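Local atomic coordinates of CdiA toxin (Cupriavidus taiwanensis, PDB entry 5T87), a protein that forms the C-terminal domain of a contact-dependent growth inhibition protein, probably carries its toxin activity, and is bound here by the CdiI immunity protein. Residues 4-9 with 26-31; 21-26 with 34-39. All blocks are in the same frame, centred on the assembly; numbering follows the deposited sequence.

Contact 1 (4-9 with 26-31)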
# COMPACT_ATOMS: atom_id res chain seq x y z
N PRO E 4 -8.76 9.00 -4.42
CA PRO E 4 -10.18 9.25 -4.07
C PRO E 4 -10.58 10.72 -4.09
O PRO E 4 -9.73 11.60 -3.92
CB PRO E 4 -10.29 8.71 -2.64
CG PRO E 4 -9.23 7.68 -2.54
CD PRO E 4 -8.10 8.16 -3.41
N SER E 5 -11.88 10.97 -4.28
CA SER E 5 -12.42 12.34 -4.25
C SER E 5 -12.49 12.91 -2.82
O SER E 5 -12.03 14.03 -2.59
CB SER E 5 -13.80 12.39 -4.92
OG SER E 5 -14.74 11.58 -4.23
N ASN E 6 -13.03 12.14 -1.88
CA ASN E 6 -13.29 12.63 -0.52
C ASN E 6 -12.47 11.87 0.55
O ASN E 6 -13.02 11.21 1.44
CB ASN E 6 -14.81 12.57 -0.24
CG ASN E 6 -15.63 13.27 -1.33
OD1 ASN E 6 -15.30 14.38 -1.75
ND2 ASN E 6 -16.69 12.61 -1.79
N GLY E 7 -11.15 11.99 0.45
CA GLY E 7 -10.20 11.21 1.27
C GLY E 7 -10.41 11.22 2.78
O GLY E 7 -10.48 10.16 3.41
N GLN E 8 -10.52 12.42 3.35
CA GLN E 8 -10.56 12.56 4.81
C GLN E 8 -11.81 11.90 5.44
O GLN E 8 -11.67 11.04 6.32
CB GLN E 8 -10.42 14.04 5.21
CG GLN E 8 -10.21 14.31 6.69
CD GLN E 8 -9.02 13.56 7.26
OE1 GLN E 8 -7.88 13.82 6.90
NE2 GLN E 8 -9.28 12.63 8.16
N SER E 9 -13.00 12.26 4.96
CA SER E 9 -14.27 11.75 5.52
C SER E 9 -14.51 10.25 5.23
O SER E 9 -15.07 9.52 6.06
CB SER E 9 -15.46 12.59 5.05
OG SER E 9 -15.52 12.69 3.64
N SER E 26 -13.38 1.29 2.83
CA SER E 26 -14.61 2.09 2.93
C SER E 26 -15.33 2.19 1.57
O SER E 26 -14.85 1.65 0.57
CB SER E 26 -14.28 3.49 3.45
OG SER E 26 -15.41 4.11 4.04
N VAL E 27 -16.46 2.89 1.55
CA VAL E 27 -17.16 3.23 0.30
C VAL E 27 -17.60 4.70 0.36
O VAL E 27 -18.11 5.16 1.38
CB VAL E 27 -18.35 2.27 0.02
CG1 VAL E 27 -19.38 2.29 1.15
CG2 VAL E 27 -19.01 2.59 -1.31
N ASP E 28 -17.39 5.43 -0.74
CA ASP E 28 -17.73 6.85 -0.79
C ASP E 28 -19.26 6.97 -0.92
O ASP E 28 -19.81 6.51 -1.93
CB ASP E 28 -17.02 7.53 -1.97
CG ASP E 28 -16.92 9.04 -1.81
OD1 ASP E 28 -17.90 9.68 -1.37
OD2 ASP E 28 -15.84 9.60 -2.13
N PRO E 29 -19.95 7.55 0.09
CA PRO E 29 -21.42 7.68 -0.05
C PRO E 29 -21.80 8.54 -1.26
O PRO E 29 -22.76 8.20 -1.96
CB PRO E 29 -21.86 8.36 1.26
CG PRO E 29 -20.70 8.26 2.18
CD PRO E 29 -19.47 8.21 1.32
N GLN E 30 -21.04 9.61 -1.49
CA GLN E 30 -21.25 10.48 -2.65
C GLN E 30 -20.93 9.79 -3.98
O GLN E 30 -21.85 9.42 -4.70
CB GLN E 30 -20.46 11.78 -2.50
CG GLN E 30 -20.93 12.65 -1.35
CD GLN E 30 -19.93 13.73 -1.00
OE1 GLN E 30 -18.85 13.44 -0.49
NE2 GLN E 30 -20.29 14.98 -1.28
N THR E 31 -19.65 9.60 -4.31
CA THR E 31 -19.26 9.10 -5.64
C THR E 31 -19.42 7.58 -5.85
O THR E 31 -19.28 7.11 -6.98
CB THR E 31 -17.81 9.50 -6.04
OG1 THR E 31 -16.87 8.74 -5.28
CG2 THR E 31 -17.57 11.00 -5.83
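N6 reaches across to D28, its ND2 meeting the carboxylate. N6 CB passes 3.7 Å from D28 OD2. N6 CG stands beside the backbone N (chi1 -52°), which swings the amide out to the turn, where N6 CG lies 3.3 Å from Q30 OE1. At the tip, N6 ND2 gives its well-formed bond to D28 OD1 (3.2 Å), which receives it on the syn lone pair and almost in the amide plane; a bent, weak bond goes from N6 ND2 to D28 OD2. N6 is the N-cap residue of helix 7-12, yet its side chain makes no capping bond and turns instead to the loop that follows strand 21-27 in the hairpin. There D28 works inward as well: OD1 also takes weak bonds from the backbone N of Q30 and of T31, so one oxygen faces three N-H groups. Q30 OE1 sits 2.7 Å from N6 ND2, but at an angle too poor for a hydrogen bond, with the two amide planes 25° apart. S5 lies alongside, its OG 3.1 Å from D28 OD2 and 3.3 Å from the methyl CG2 of T31, while S5 N bonds to E33 OE2, a carboxylate close to that of D28.

Contact 2 (21-26 with 34-39)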
# COMPACT_ATOMS: atom_id res chain seq x y z
N SER E 21 -3.73 -6.55 10.50
CA SER E 21 -3.23 -5.56 9.55
C SER E 21 -3.94 -4.23 9.68
O SER E 21 -5.16 -4.20 9.76
CB SER E 21 -3.43 -6.05 8.11
OG SER E 21 -3.25 -4.99 7.18
N PRO E 22 -3.19 -3.11 9.61
CA PRO E 22 -3.82 -1.79 9.60
C PRO E 22 -4.61 -1.45 8.33
O PRO E 22 -5.25 -0.42 8.29
CB PRO E 22 -2.62 -0.84 9.74
CG PRO E 22 -1.50 -1.57 9.08
CD PRO E 22 -1.73 -3.02 9.35
N ARG E 23 -4.54 -2.29 7.30
CA ARG E 23 -5.31 -2.07 6.08
C ARG E 23 -6.80 -1.94 6.37
O ARG E 23 -7.39 -2.81 7.00
CB ARG E 23 -5.09 -3.21 5.09
CG ARG E 23 -5.80 -3.03 3.76
CD ARG E 23 -5.19 -3.89 2.66
NE ARG E 23 -4.24 -3.16 1.83
CZ ARG E 23 -3.72 -3.61 0.68
NH1 ARG E 23 -4.04 -4.82 0.22
NH2 ARG E 23 -2.87 -2.85 0.00
N ARG E 24 -7.38 -0.83 5.90
CA ARG E 24 -8.79 -0.52 6.05
C ARG E 24 -9.47 -0.44 4.69
O ARG E 24 -8.80 -0.39 3.65
CB ARG E 24 -8.97 0.84 6.74
CG ARG E 24 -8.14 1.05 7.99
CD ARG E 24 -8.52 2.35 8.68
NE ARG E 24 -9.82 2.27 9.35
CZ ARG E 24 -10.06 1.70 10.54
NH1 ARG E 24 -11.29 1.71 11.04
NH2 ARG E 24 -9.09 1.12 11.23
N VAL E 25 -10.80 -0.40 4.74
CA VAL E 25 -11.65 -0.29 3.54
C VAL E 25 -12.92 0.53 3.83
O VAL E 25 -13.46 0.46 4.93
CB VAL E 25 -12.02 -1.69 2.96
CG1 VAL E 25 -12.78 -2.54 3.97
CG2 VAL E 25 -12.81 -1.55 1.67
N SER E 26 -13.38 1.29 2.83
CA SER E 26 -14.61 2.09 2.93
C SER E 26 -15.33 2.19 1.57
O SER E 26 -14.85 1.65 0.57
CB SER E 26 -14.28 3.49 3.45
OG SER E 26 -15.41 4.11 4.04
N PHE E 34 -15.21 2.34 -4.32
CA PHE E 34 -14.64 1.55 -3.22
C PHE E 34 -13.18 1.93 -3.03
O PHE E 34 -12.43 2.03 -4.01
CB PHE E 34 -14.76 0.05 -3.50
CG PHE E 34 -16.16 -0.41 -3.75
CD1 PHE E 34 -17.09 -0.46 -2.71
CD2 PHE E 34 -16.58 -0.79 -5.03
CE1 PHE E 34 -18.39 -0.87 -2.93
CE2 PHE E 34 -17.88 -1.21 -5.26
CZ PHE E 34 -18.79 -1.25 -4.21
N VAL E 35 -12.79 2.13 -1.77
CA VAL E 35 -11.47 2.71 -1.41
C VAL E 35 -10.70 1.87 -0.39
O VAL E 35 -11.25 1.51 0.66
CB VAL E 35 -11.60 4.14 -0.83
CG1 VAL E 35 -10.23 4.78 -0.67
CG2 VAL E 35 -12.49 5.00 -1.72
N VAL E 36 -9.43 1.58 -0.71
CA VAL E 36 -8.50 0.86 0.16
C VAL E 36 -7.49 1.84 0.75
O VAL E 36 -6.87 2.62 0.01
CB VAL E 36 -7.73 -0.23 -0.61
CG1 VAL E 36 -6.70 -0.92 0.29
CG2 VAL E 36 -8.69 -1.25 -1.22
N PHE E 37 -7.31 1.77 2.07
CA PHE E 37 -6.42 2.66 2.82
C PHE E 37 -5.34 1.88 3.51
O PHE E 37 -5.62 0.86 4.13
CB PHE E 37 -7.20 3.38 3.90
CG PHE E 37 -8.20 4.36 3.37
CD1 PHE E 37 -7.77 5.59 2.87
CD2 PHE E 37 -9.56 4.09 3.40
CE1 PHE E 37 -8.68 6.52 2.38
CE2 PHE E 37 -10.48 5.01 2.93
CZ PHE E 37 -10.04 6.23 2.41
N ASP E 38 -4.11 2.39 3.46
CA ASP E 38 -2.97 1.76 4.12
C ASP E 38 -2.23 2.77 4.97
O ASP E 38 -2.21 3.95 4.65
CB ASP E 38 -2.01 1.20 3.08
CG ASP E 38 -2.66 0.18 2.18
OD1 ASP E 38 -2.86 -0.96 2.66
OD2 ASP E 38 -2.99 0.53 1.02
N ARG E 39 -1.59 2.29 6.02
CA ARG E 39 -0.86 3.16 6.91
C ARG E 39 0.39 3.71 6.23
O ARG E 39 1.11 2.98 5.57
CB ARG E 39 -0.44 2.46 8.19
CG ARG E 39 -0.09 3.46 9.28
CD ARG E 39 0.81 2.87 10.32
NE ARG E 39 0.05 2.02 11.23
CZ ARG E 39 0.51 0.90 11.81
NH1 ARG E 39 1.74 0.45 11.58
NH2 ARG E 39 -0.29 0.23 12.63
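R23 and D38 run alongside each other in the same direction on the antiparallel beta hairpin of strands 21-27 and 34-41, the central pair of a four-stranded sheet. R23 leaves with CG anti to the backbone N (chi1 -177°), and a turn in the chain at CG-CD brings R23 NE to D38 OD1 in a 2.7 Å salt bridge. That oxygen offers its syn lone pair and sits near the guanidinium plane, although the carboxylate is turned 51° against it; R23 NH2 donates weakly to the same OD1. V36 CG1 covers one guanidinium face, 3.7 Å from R23 NE, and R23 NH1 forms a salt bridge with D108 of the CdiI immunity protein. On the opposite face of the sheet, that of R24, S26, V35 and F37, the F37 ring takes S26 CB at its edge, 4.1 Å from F37 CE2, and V35 CG1 over one face, offset toward the rim. S26 OG itself bonds to V10 O, and R24 NE to S14 OG. Between the strands, R24 N donates to F37 O (3.0 Å), and F37 N donates back to R24 O from well above the carbonyl plane. Towards the far end, the P22 ring lies across the R39 side chain, P22 CG 4.1 Å above the R39 guanidinium plane and over its centre.

Contacts 1 and 2 lie with their centres 12 Å apart and share S26, the residue where strand 21-27 passes from its pairing with 34-41 towards the D28 turn. They also touch directly: P4 CG packs against V35 CG1 at 3.6 Å, V27 CG2 meets F34 CD1 at 3.9 Å, and G7 O approaches F37 CZ at 4.1 Å. The N-terminal segment thus lies against the V35 and F37 side of the hairpin, whereas V25 and V36 meet helix 57-64 through L63 and M59. Both contacts adjoin the immunity protein: Q8 bonds to backbone atoms of M3 and Y5 of CdiI, and S21 OG to D104 of CdiI.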